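Local coordinates for photosystem II stability/assembly factor HCF136, chloroplastic (Cyanidioschyzon merolae, PDB 5OJ3), which is probably essential for photosystem II biogenesis, being required to assemble an early intermediate that includes D2 and cytochrome b559, at residues F121-S126 with R419-G424; N291-W296 with R312-I317. One frame throughout, in Å; residues are numbered along the deposited sequence.

Interaction 1: residues F121-S126 with R419-G424; sequences FDIDFS and RGFVLG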
# COMPACT_ATOMS: atom_id res chain seq x y z
N PHE A 121 3.88 -5.57 -8.52
CA PHE A 121 2.98 -5.30 -7.41
C PHE A 121 3.65 -4.83 -6.14
O PHE A 121 3.05 -4.04 -5.41
CB PHE A 121 2.14 -6.54 -7.10
CG PHE A 121 0.84 -6.57 -7.84
CD1 PHE A 121 0.81 -6.75 -9.21
CD2 PHE A 121 -0.35 -6.33 -7.17
CE1 PHE A 121 -0.39 -6.75 -9.89
CE2 PHE A 121 -1.54 -6.32 -7.84
CZ PHE A 121 -1.57 -6.53 -9.21
N ASP A 122 4.86 -5.28 -5.83
CA ASP A 122 5.54 -4.80 -4.64
C ASP A 122 7.03 -5.10 -4.72
O ASP A 122 7.48 -5.97 -5.47
CB ASP A 122 4.96 -5.42 -3.36
CG ASP A 122 5.31 -4.63 -2.12
OD1 ASP A 122 5.78 -3.48 -2.27
OD2 ASP A 122 5.13 -5.15 -1.00
N ILE A 123 7.79 -4.34 -3.93
CA ILE A 123 9.23 -4.48 -3.81
C ILE A 123 9.61 -4.15 -2.38
O ILE A 123 9.06 -3.22 -1.78
CB ILE A 123 9.96 -3.59 -4.84
CG1 ILE A 123 11.47 -3.80 -4.79
CG2 ILE A 123 9.60 -2.12 -4.65
CD1 ILE A 123 12.22 -3.03 -5.85
N ASP A 124 10.55 -4.92 -1.82
CA ASP A 124 11.04 -4.65 -0.48
C ASP A 124 12.48 -5.12 -0.38
O ASP A 124 12.94 -5.94 -1.18
CB ASP A 124 10.17 -5.32 0.60
CG ASP A 124 10.44 -4.79 2.00
OD1 ASP A 124 11.04 -3.70 2.11
OD2 ASP A 124 10.05 -5.45 2.98
N PHE A 125 13.20 -4.59 0.61
CA PHE A 125 14.64 -4.82 0.73
C PHE A 125 14.98 -5.38 2.10
O PHE A 125 14.42 -4.97 3.12
CB PHE A 125 15.41 -3.52 0.49
CG PHE A 125 15.55 -3.16 -0.96
CD1 PHE A 125 16.60 -3.66 -1.72
CD2 PHE A 125 14.63 -2.33 -1.58
CE1 PHE A 125 16.72 -3.34 -3.06
CE2 PHE A 125 14.75 -2.00 -2.92
CZ PHE A 125 15.80 -2.51 -3.66
N SER A 126 15.91 -6.34 2.11
CA SER A 126 16.43 -6.91 3.34
C SER A 126 17.06 -5.83 4.23
O SER A 126 17.68 -4.89 3.74
CB SER A 126 17.46 -7.99 3.03
OG SER A 126 18.36 -8.16 4.11
N ARG A 419 16.09 6.32 -1.69
CA ARG A 419 15.77 5.14 -2.48
C ARG A 419 14.28 5.18 -2.80
O ARG A 419 13.46 5.37 -1.90
CB ARG A 419 16.12 3.84 -1.73
N GLY A 420 13.94 5.00 -4.07
CA GLY A 420 12.55 5.00 -4.47
C GLY A 420 12.35 4.21 -5.74
O GLY A 420 13.26 4.07 -6.56
N PHE A 421 11.14 3.70 -5.90
CA PHE A 421 10.76 2.92 -7.07
C PHE A 421 9.32 3.25 -7.43
O PHE A 421 8.53 3.69 -6.59
CB PHE A 421 10.91 1.41 -6.84
CG PHE A 421 12.33 0.95 -6.60
CD1 PHE A 421 12.94 1.12 -5.37
CD2 PHE A 421 13.05 0.35 -7.62
CE1 PHE A 421 14.25 0.70 -5.16
CE2 PHE A 421 14.35 -0.08 -7.42
CZ PHE A 421 14.95 0.10 -6.19
N VAL A 422 8.98 3.03 -8.70
CA VAL A 422 7.61 3.12 -9.18
C VAL A 422 7.31 1.86 -9.96
O VAL A 422 8.09 1.47 -10.84
CB VAL A 422 7.38 4.37 -10.05
CG1 VAL A 422 6.02 4.30 -10.74
CG2 VAL A 422 7.49 5.63 -9.21
N LEU A 423 6.18 1.22 -9.66
CA LEU A 423 5.82 -0.05 -10.25
C LEU A 423 4.61 0.15 -11.16
O LEU A 423 3.65 0.83 -10.79
CB LEU A 423 5.51 -1.10 -9.18
CG LEU A 423 6.58 -1.33 -8.11
CD1 LEU A 423 5.95 -1.97 -6.88
CD2 LEU A 423 7.75 -2.14 -8.63
N GLY A 424 4.66 -0.45 -12.34
CA GLY A 424 3.63 -0.25 -13.34
C GLY A 424 3.32 -1.53 -14.09
O GLY A 424 3.91 -2.58 -13.84

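Interaction 2: residues N291-W296 with R312-I317; sequences NFFLTW and RRISAI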
# COMPACT_ATOMS: atom_id res chain seq x y z
N ASN A 291 -17.20 4.57 -0.10
CA ASN A 291 -18.22 5.41 0.52
C ASN A 291 -17.71 6.07 1.79
O ASN A 291 -18.26 7.09 2.22
CB ASN A 291 -19.45 4.55 0.83
CG ASN A 291 -19.79 3.61 -0.30
OD1 ASN A 291 -20.35 4.01 -1.31
ND2 ASN A 291 -19.38 2.35 -0.16
N PHE A 292 -16.68 5.51 2.40
CA PHE A 292 -16.07 6.02 3.62
C PHE A 292 -14.65 5.45 3.66
O PHE A 292 -14.14 4.95 2.65
CB PHE A 292 -16.90 5.64 4.85
CG PHE A 292 -17.11 4.16 5.00
CD1 PHE A 292 -18.14 3.53 4.33
CD2 PHE A 292 -16.28 3.40 5.80
CE1 PHE A 292 -18.33 2.17 4.46
CE2 PHE A 292 -16.47 2.04 5.93
CZ PHE A 292 -17.50 1.43 5.26
N PHE A 293 -14.00 5.54 4.82
CA PHE A 293 -12.75 4.83 5.01
C PHE A 293 -12.69 4.30 6.44
O PHE A 293 -13.49 4.70 7.30
CB PHE A 293 -11.53 5.69 4.66
CG PHE A 293 -11.33 6.88 5.55
CD1 PHE A 293 -12.03 8.06 5.33
CD2 PHE A 293 -10.41 6.84 6.59
CE1 PHE A 293 -11.83 9.16 6.14
CE2 PHE A 293 -10.21 7.94 7.40
CZ PHE A 293 -10.93 9.10 7.18
N LEU A 294 -11.75 3.40 6.69
CA LEU A 294 -11.66 2.67 7.94
C LEU A 294 -10.23 2.72 8.47
O LEU A 294 -9.27 2.74 7.70
CB LEU A 294 -12.09 1.21 7.78
CG LEU A 294 -13.54 0.94 7.38
CD1 LEU A 294 -13.64 -0.21 6.40
CD2 LEU A 294 -14.38 0.67 8.62
N THR A 295 -10.11 2.73 9.80
CA THR A 295 -8.82 2.72 10.46
C THR A 295 -8.86 1.74 11.63
O THR A 295 -9.92 1.45 12.19
CB THR A 295 -8.41 4.11 10.98
OG1 THR A 295 -9.25 4.48 12.07
CG2 THR A 295 -8.50 5.16 9.88
N TRP A 296 -7.68 1.25 11.99
CA TRP A 296 -7.51 0.39 13.15
C TRP A 296 -6.19 0.72 13.81
O TRP A 296 -5.14 0.70 13.16
CB TRP A 296 -7.55 -1.10 12.77
CG TRP A 296 -7.49 -2.02 13.95
CD1 TRP A 296 -8.54 -2.41 14.74
CD2 TRP A 296 -6.32 -2.64 14.51
NE1 TRP A 296 -8.10 -3.25 15.73
CE2 TRP A 296 -6.74 -3.41 15.62
CE3 TRP A 296 -4.97 -2.63 14.17
CZ2 TRP A 296 -5.85 -4.15 16.39
CZ3 TRP A 296 -4.09 -3.37 14.94
CH2 TRP A 296 -4.53 -4.13 16.03
N ARG A 312 -17.86 13.36 -4.22
CA ARG A 312 -17.51 12.12 -4.90
C ARG A 312 -16.96 11.07 -3.93
O ARG A 312 -16.84 11.30 -2.74
CB ARG A 312 -16.48 12.40 -6.00
CG ARG A 312 -17.09 13.30 -7.06
CD ARG A 312 -16.15 13.50 -8.21
NE ARG A 312 -16.89 13.33 -9.44
CZ ARG A 312 -17.31 12.15 -9.90
NH1 ARG A 312 -17.07 11.03 -9.23
NH2 ARG A 312 -18.00 12.09 -11.01
N ARG A 313 -16.62 9.89 -4.47
CA ARG A 313 -16.14 8.77 -3.68
C ARG A 313 -14.62 8.68 -3.74
O ARG A 313 -13.96 9.25 -4.61
CB ARG A 313 -16.74 7.45 -4.17
CG ARG A 313 -18.25 7.47 -4.30
CD ARG A 313 -18.82 6.97 -3.00
NE ARG A 313 -20.27 7.04 -2.91
CZ ARG A 313 -21.09 6.03 -3.21
NH1 ARG A 313 -20.59 4.88 -3.64
NH2 ARG A 313 -22.40 6.18 -3.09
N ILE A 314 -14.06 7.96 -2.79
CA ILE A 314 -12.62 7.90 -2.60
C ILE A 314 -12.07 6.73 -3.40
O ILE A 314 -12.70 5.68 -3.51
CB ILE A 314 -12.29 7.77 -1.10
CG1 ILE A 314 -13.08 8.79 -0.29
CG2 ILE A 314 -10.83 8.03 -0.87
CD1 ILE A 314 -12.92 8.61 1.21
N SER A 315 -10.87 6.90 -3.97
CA SER A 315 -10.23 5.83 -4.72
C SER A 315 -9.03 5.23 -4.01
O SER A 315 -8.83 4.02 -4.08
CB SER A 315 -9.78 6.33 -6.09
OG SER A 315 -10.70 7.28 -6.60
N ALA A 316 -8.23 6.05 -3.34
CA ALA A 316 -7.01 5.60 -2.68
C ALA A 316 -6.85 6.33 -1.36
O ALA A 316 -7.47 7.37 -1.13
CB ALA A 316 -5.78 5.82 -3.57
N ILE A 317 -6.04 5.75 -0.47
CA ILE A 317 -5.84 6.34 0.85
C ILE A 317 -4.59 5.74 1.48
O ILE A 317 -4.19 4.61 1.17
CB ILE A 317 -7.08 6.13 1.73
CG1 ILE A 317 -7.00 6.98 3.00
CG2 ILE A 317 -7.29 4.65 2.06
CD1 ILE A 317 -8.34 7.28 3.64

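Interaction 1: residues F121-S126 with R419-G424
Ile123 CD1 sits almost squarely over one face of the Phe421 ring, 3.9 Å from its centroid and 9° off the ring normal, a CH-pi contact. The extended chain of Ile123 makes this possible: CG1 is anti to the backbone N (chi1 -176°) and CD1 continues the line, placing the methyl over the ring centre. Phe125 meets the same ring from the direction opposite to that of Phe421, its CE2 lying 3.5 Å from Phe421 CE1. That contact falls at the edge of the Phe125 ring, yet the planes are tilted by 34°, and the pair is oblique, neither stacked nor edge-to-face. Further along, Leu423 CD1 is placed against the backbone, 3.6 Å from Asp122 CA, and packs more loosely on Ile123, with 4.3 Å between Leu423 CD1 and Ile123 CG2. With an alanine in place of Phe421, Ile123 CD1 would probably lose the face it rests on and the Phe125 ring would be freer to turn. Beyond this first shell, Leu429 of strand 429-432 touches both Phe421 and Leu423, while Phe415 meets Phe125 edge-to-face. Asp122 points away from 419-424, and its OD2 accepts from the backbone N of Val173. The two strands run antiparallel, with 7.5 Å between their axes, but belong to different sheets: 120-125 is the innermost strand of one propeller blade, 420-424 the second strand of the blade that closes the ring. No hydrogen bond links the segments; they meet through the apolar side chains of Ile123, Phe125, Phe421 and Leu423, the last also lying on the backbone at Asp122, while Lys413, on the innermost strand of the closing blade, adds a salt bridge to Asp122 OD1 and a hydrogen bond to Ile123 O.

Interaction 2: residues N291-W296 with R312-I317
The Phe293 ring carries Ile317 CD1 over one face, 4.0 Å from the centroid and 30° off the normal, a CH-pi contact displaced toward the CG-CD2 side, both of these Phe293 atoms being 3.6 Å from Ile317 CD1. Ile314 CD1 approaches the same ring obliquely, 4.3 Å from Phe293 CD1. The Phe293 ring also meets that of His306, their planes close to parallel. A second flat group is the Arg313 guanidinium: Asn291 CG lies 3.6 Å above the plane of the Arg313 guanidinium, toward its rim, with the amide and guanidinium planes 65° apart. The exact placing of the Asn291 oxygen is doubtful at this resolution. A bend at chi2 turns the Arg313 chain so that one face of its guanidinium comes against the Asn291 amide; its NH1 also makes a weak hydrogen bond to Arg289 O. Ile286 and Ile284 of strand 283-287 touch Ile314 and Ile317 respectively. The strands run nearly parallel, at 24°, yet 8.6 Å between their axes and the lack of any cross-segment hydrogen bond show two facing sheets: the third strand of one propeller blade against the innermost strand of the next. The cohesion that can be relied on is apolar, Ile317 and Ile314 against Phe293; the polar groups of Asn291 and Arg313 lie close together, but the model does not establish a bond between them.

How the interactions relate
Both interactions are buried and of nearly equal size, 261 and 267 Å² of surface, and each sets the innermost strand of one blade against a strand of the blade before it. In interaction 1 that strand faces the neighbouring blade's second strand from the centre, running antiparallel; in interaction 2 it faces the third, running nearly parallel. Interaction 1 also joins the first and last blades, where the ring closes, whereas interaction 2 joins blades consecutive in sequence. Isoleucine methyls over phenylalanine rings recur in both, but interaction 2 also brings an amide near a guanidinium, in a geometry doubtful in detail. The centres of interactions 1 and 2 are about 24 Å apart, on opposite sides of the chain's centre.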